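Local structure of sugar ABC transporter, periplasmic sugar-binding protein (Caulobacter crescentus, 4IRX) at residues 18-21 with 22-25; 286-290 with 291-295. The protein binds myo-inositol in the cleft between its two lobes and, as a periplasmic binding protein, probably delivers it to an ABC transporter for uptake. All coordinates share one frame; numbering follows the deposited sequence.

Two short local contacts, a helix start and a beta turn, from distant points of the sequence show how a periplasmic binding protein builds and flanks its cleft. From the N terminus, strand 10-15 runs into interaction 1, where residues 18-21 turn into the start of helix 21-37 and present Gln20 and Phe22 to the bound inositol. The chain then passes through both sheets before strand 275-282 leads into interaction 2, in which 286-290 folds against 291-295 close to the C terminus. The two are in series, neither nested nor crossed. In space their centres lie about 18 Å apart, yet they touch: Ala25 CB packs 3.5 Å from Arg292 NH1, bringing the C-terminal segment against helix 21-37.

Interaction 1 (18-21 with 22-25); sequences LSQP and FFVA. With INS (1,2,3,4,5,6-hexahydroxy-cyclohexane), chain C.
Gln20 OE1 and the ring of Phe23 lie against each other at the mouth of helix 21-37; Gln20 binds the myo-inositol, and Phe23 backs up Gln20 and Phe22. The amide oxygen accepts a hydrogen bond from INS O4, at 2.6 Å between O4 and OE1, while the same oxygen sits at the rim of the Phe23 ring, 3.4 Å from CE2. The two side chains run in the same direction, with amide and ring planes 62° apart. With OE1 taken by INS O4 and NE2 by Asp140, which also bonds the inositol, the amide is probably held in one rotation. Beside them, Phe22 offers a ring face to the cyclitol: INS C2 stands 3.5 Å above the ring plane, over its centre, so the carbon skeleton is stacked on the aromatic in CH-pi fashion, as is familiar from sugar-binding proteins. The Phe22 ring gets there because CG is anti to the backbone N (chi1 175°). Fellow pocket residues Asp96, Asp229 and Gln249 pack against it. Its CD2 in turn lies over the centre of one face of Phe23, an edge-to-face (T-shaped) arrangement of the two rings that places Phe23 in the second shell.

Behind the rings, the backbone fixes these positions. Gln20 is the N-cap residue, and its carbonyl oxygen receives Val24 N at 3.0 Å, with a weak bond from Phe23 N. Ala25 N continues the helical pattern by bonding to Pro21 O at 3.1 Å. Leu18 closes the turn from the other end: its O lies 3.2 Å from Val24 CG2, and its CD2 meets Phe23 CB at 4.1 Å. The whole unit joins strand 10-15 to helix 21-37, with Leu18 N tied to Asp45 at the end of strand 40-45.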
loop_
_atom_site.group_PDB
_atom_site.type_symbol
_atom_site.label_atom_id
_atom_site.label_comp_id
_atom_site.label_asym_id
_atom_site.label_seq_id
_atom_site.Cartn_x
_atom_site.Cartn_y
_atom_site.Cartn_z
ATOM N N LEU A 18 -0.358 5.375 10.877
ATOM C CA LEU A 18 -0.921 4.205 11.557
ATOM C C LEU A 18 -2.422 4.308 11.809
ATOM O O LEU A 18 -2.999 3.486 12.495
ATOM C CB LEU A 18 -0.138 3.834 12.826
ATOM C CG LEU A 18 1.092 2.963 12.552
ATOM C CD1 LEU A 18 2.024 2.933 13.761
ATOM C CD2 LEU A 18 0.633 1.542 12.236
ATOM N N SER A 19 -3.067 5.302 11.209
ATOM C CA SER A 19 -4.523 5.288 11.159
ATOM C C SER A 19 -5.058 4.463 9.969
ATOM O O SER A 19 -6.272 4.236 9.870
ATOM C CB SER A 19 -5.081 6.703 11.129
ATOM O OG SER A 19 -4.847 7.305 9.882
ATOM N N GLN A 20 -4.163 3.993 9.087
ATOM C CA GLN A 20 -4.595 3.164 7.955
ATOM C C GLN A 20 -4.692 1.715 8.383
ATOM O O GLN A 20 -3.736 1.161 8.929
ATOM C CB GLN A 20 -3.602 3.245 6.793
ATOM C CG GLN A 20 -3.488 4.608 6.144
ATOM C CD GLN A 20 -2.734 4.575 4.849
ATOM O OE1 GLN A 20 -2.573 3.522 4.247
ATOM N NE2 GLN A 20 -2.225 5.720 4.430
ATOM N N PRO A 21 -5.834 1.064 8.115
ATOM C CA PRO A 21 -6.046 -0.336 8.512
ATOM C C PRO A 21 -4.990 -1.284 7.985
ATOM O O PRO A 21 -4.612 -2.207 8.698
ATOM C CB PRO A 21 -7.395 -0.692 7.879
ATOM C CG PRO A 21 -8.041 0.595 7.550
ATOM C CD PRO A 21 -7.023 1.664 7.471
ATOM N N PHE A 22 -4.527 -1.063 6.758
ATOM C CA PHE A 22 -3.488 -1.915 6.192
ATOM C C PHE A 22 -2.263 -1.906 7.074
ATOM O O PHE A 22 -1.662 -2.947 7.318
ATOM C CB PHE A 22 -3.136 -1.387 4.811
ATOM C CG PHE A 22 -1.992 -2.090 4.144
ATOM C CD1 PHE A 22 -2.202 -3.272 3.463
ATOM C CD2 PHE A 22 -0.730 -1.517 4.128
ATOM C CE1 PHE A 22 -1.148 -3.919 2.812
ATOM C CE2 PHE A 22 0.334 -2.149 3.454
ATOM C CZ PHE A 22 0.108 -3.345 2.786
ATOM N N PHE A 23 -1.899 -0.723 7.564
ATOM C CA PHE A 23 -0.668 -0.596 8.351
ATOM C C PHE A 23 -0.829 -1.017 9.817
ATOM O O PHE A 23 0.124 -1.503 10.417
ATOM C CB PHE A 23 -0.070 0.813 8.217
ATOM C CG PHE A 23 0.532 1.062 6.870
ATOM C CD1 PHE A 23 1.691 0.426 6.501
ATOM C CD2 PHE A 23 -0.105 1.858 5.936
ATOM C CE1 PHE A 23 2.232 0.641 5.236
ATOM C CE2 PHE A 23 0.440 2.078 4.671
ATOM C CZ PHE A 23 1.604 1.456 4.327
ATOM N N VAL A 24 -2.015 -0.839 10.385
ATOM C CA VAL A 24 -2.318 -1.413 11.694
ATOM C C VAL A 24 -2.074 -2.921 11.629
ATOM O O VAL A 24 -1.420 -3.503 12.509
ATOM C CB VAL A 24 -3.772 -1.110 12.114
ATOM C CG1 VAL A 24 -4.127 -1.847 13.386
ATOM C CG2 VAL A 24 -3.963 0.401 12.315
ATOM N N ALA A 25 -2.568 -3.564 10.580
ATOM C CA ALA A 25 -2.381 -5.005 10.441
ATOM C C ALA A 25 -0.906 -5.356 10.253
ATOM O O ALA A 25 -0.418 -6.332 10.822
ATOM C CB ALA A 25 -3.230 -5.556 9.306
HETATM C C1 INS C . -0.309 0.185 0.803
HETATM C C2 INS C . -1.731 -0.222 1.006
HETATM C C3 INS C . -2.427 0.843 1.812
HETATM C C4 INS C . -2.398 2.148 1.082
HETATM C C5 INS C . -0.998 2.603 0.904
HETATM C C6 INS C . -0.183 1.559 0.176
HETATM O O1 INS C . 0.364 -0.773 0.025
HETATM O O2 INS C . -2.346 -0.410 -0.233
HETATM O O3 INS C . -3.748 0.461 2.106
HETATM O O4 INS C . -3.150 3.107 1.753
HETATM O O5 INS C . -0.993 3.818 0.226
HETATM O O6 INS C . 1.139 1.984 -0.029
#

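Interaction 2 (286-290 with 291-295); sequences NLTEA and SRIGE
Ile293 packs back on Leu287 and Ala290, and the residue before it, Arg292, carries its flat guanidinium away from that packing, with the Glu295 carboxylate at its edge, in plane. The frame is a type I beta turn from Ala290 to Ile293, joining two short 3-10 segments. Arg292 and Glu295 form a side-on salt bridge, NE to OE2 and NH2 to OE1, both at 3.0 Å; OE2 is met from above the carboxylate plane and OE1 on its syn side, though tilted from the plane. At the other end, Asn286 ND2 reaches Glu289 OE1 from above that carboxylate's plane, the acceptor lying in the plane of the amide.

With CG1 anti to the backbone N (chi1 -168°), Ile293 brings CD1 to 4.0 Å from Leu287 CB and 3.5 Å from Leu287 O. Its CG1 lies 4.0 Å from Thr288 CA. Replacing it with an alanine would probably leave a gap beside Leu287 and Thr288 and weaken the packing of the two 3-10 segments. Leu287 and Ala290 also rest on helix 232-239, and Ser291 OG bonds to Glu248. The turn is closed by the hydrogen bond from Ile293 N to Ala290 O (3.3 Å), the donor standing above the carbonyl plane.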
loop_
_atom_site.group_PDB
_atom_site.type_symbol
_atom_site.label_atom_id
_atom_site.label_comp_id
_atom_site.label_asym_id
_atom_site.label_seq_id
_atom_site.Cartn_x
_atom_site.Cartn_y
_atom_site.Cartn_z
ATOM N N ASN A 286 -10.647 -17.862 -5.514
ATOM C CA ASN A 286 -9.384 -18.135 -4.836
ATOM C C ASN A 286 -9.218 -17.291 -3.593
ATOM O O ASN A 286 -8.113 -16.876 -3.248
ATOM C CB ASN A 286 -8.163 -17.965 -5.766
ATOM C CG ASN A 286 -7.954 -16.522 -6.208
ATOM O OD1 ASN A 286 -8.905 -15.746 -6.318
ATOM N ND2 ASN A 286 -6.704 -16.153 -6.445
ATOM N N LEU A 287 -10.326 -17.100 -2.881
ATOM C CA LEU A 287 -10.292 -16.340 -1.633
ATOM C C LEU A 287 -9.273 -16.895 -0.645
ATOM O O LEU A 287 -8.652 -16.133 0.101
ATOM C CB LEU A 287 -11.675 -16.299 -0.994
ATOM C CG LEU A 287 -12.666 -15.327 -1.632
ATOM C CD1 LEU A 287 -14.090 -15.725 -1.289
ATOM C CD2 LEU A 287 -12.392 -13.902 -1.146
ATOM N N THR A 288 -9.079 -18.208 -0.642
ATOM C CA THR A 288 -8.156 -18.788 0.335
ATOM C C THR A 288 -6.686 -18.568 0.002
ATOM O O THR A 288 -5.821 -18.921 0.813
ATOM C CB THR A 288 -8.430 -20.286 0.589
ATOM O OG1 THR A 288 -8.305 -20.984 -0.656
ATOM C CG2 THR A 288 -9.848 -20.473 1.113
ATOM N N GLU A 289 -6.402 -17.956 -1.154
ATOM C CA GLU A 289 -5.045 -17.521 -1.477
ATOM C C GLU A 289 -4.700 -16.194 -0.804
ATOM O O GLU A 289 -3.536 -15.753 -0.837
ATOM C CB GLU A 289 -4.835 -17.442 -3.002
ATOM C CG GLU A 289 -4.847 -18.838 -3.637
ATOM C CD GLU A 289 -4.575 -18.884 -5.123
ATOM O OE1 GLU A 289 -4.421 -17.823 -5.764
ATOM O OE2 GLU A 289 -4.526 -20.021 -5.652
ATOM N N ALA A 290 -5.682 -15.565 -0.171
ATOM C CA ALA A 290 -5.401 -14.340 0.568
ATOM C C ALA A 290 -4.752 -14.706 1.881
ATOM O O ALA A 290 -5.206 -15.617 2.555
ATOM C CB ALA A 290 -6.680 -13.537 0.801
ATOM N N SER A 291 -3.687 -13.996 2.231
ATOM C CA SER A 291 -2.920 -14.306 3.435
ATOM C C SER A 291 -3.736 -14.143 4.708
ATOM O O SER A 291 -3.468 -14.819 5.702
ATOM C CB SER A 291 -1.626 -13.481 3.501
ATOM O OG SER A 291 -1.884 -12.087 3.550
ATOM N N ARG A 292 -4.720 -13.255 4.689
ATOM C CA ARG A 292 -5.525 -12.953 5.879
ATOM C C ARG A 292 -6.915 -13.604 5.848
ATOM O O ARG A 292 -7.821 -13.179 6.575
ATOM C CB ARG A 292 -5.629 -11.439 6.112
ATOM C CG ARG A 292 -4.274 -10.752 6.343
ATOM C CD ARG A 292 -4.386 -9.254 6.492
ATOM N NE ARG A 292 -5.164 -8.852 7.664
ATOM C CZ ARG A 292 -5.666 -7.627 7.845
ATOM N NH1 ARG A 292 -5.488 -6.677 6.924
ATOM N NH2 ARG A 292 -6.384 -7.362 8.923
ATOM N N ILE A 293 -7.086 -14.634 5.025
ATOM C CA ILE A 293 -8.391 -15.289 4.894
ATOM C C ILE A 293 -8.915 -15.815 6.244
ATOM O O ILE A 293 -10.123 -15.777 6.536
ATOM C CB ILE A 293 -8.376 -16.399 3.795
ATOM C CG1 ILE A 293 -9.812 -16.862 3.468
ATOM C CG2 ILE A 293 -7.454 -17.550 4.171
ATOM C CD1 ILE A 293 -10.675 -15.763 2.873
ATOM N N GLY A 294 -7.996 -16.230 7.099
ATOM C CA GLY A 294 -8.402 -16.731 8.399
ATOM C C GLY A 294 -9.078 -15.717 9.292
ATOM O O GLY A 294 -9.744 -16.108 10.252
ATOM N N GLU A 295 -8.944 -14.428 8.980
ATOM C CA GLU A 295 -9.604 -13.351 9.723
ATOM C C GLU A 295 -11.011 -12.998 9.225
ATOM O O GLU A 295 -11.707 -12.180 9.844
ATOM C CB GLU A 295 -8.758 -12.068 9.683
ATOM C CG GLU A 295 -7.390 -12.182 10.320
ATOM C CD GLU A 295 -6.568 -10.896 10.180
ATOM O OE1 GLU A 295 -7.078 -9.806 10.510
ATOM O OE2 GLU A 295 -5.411 -10.989 9.737
#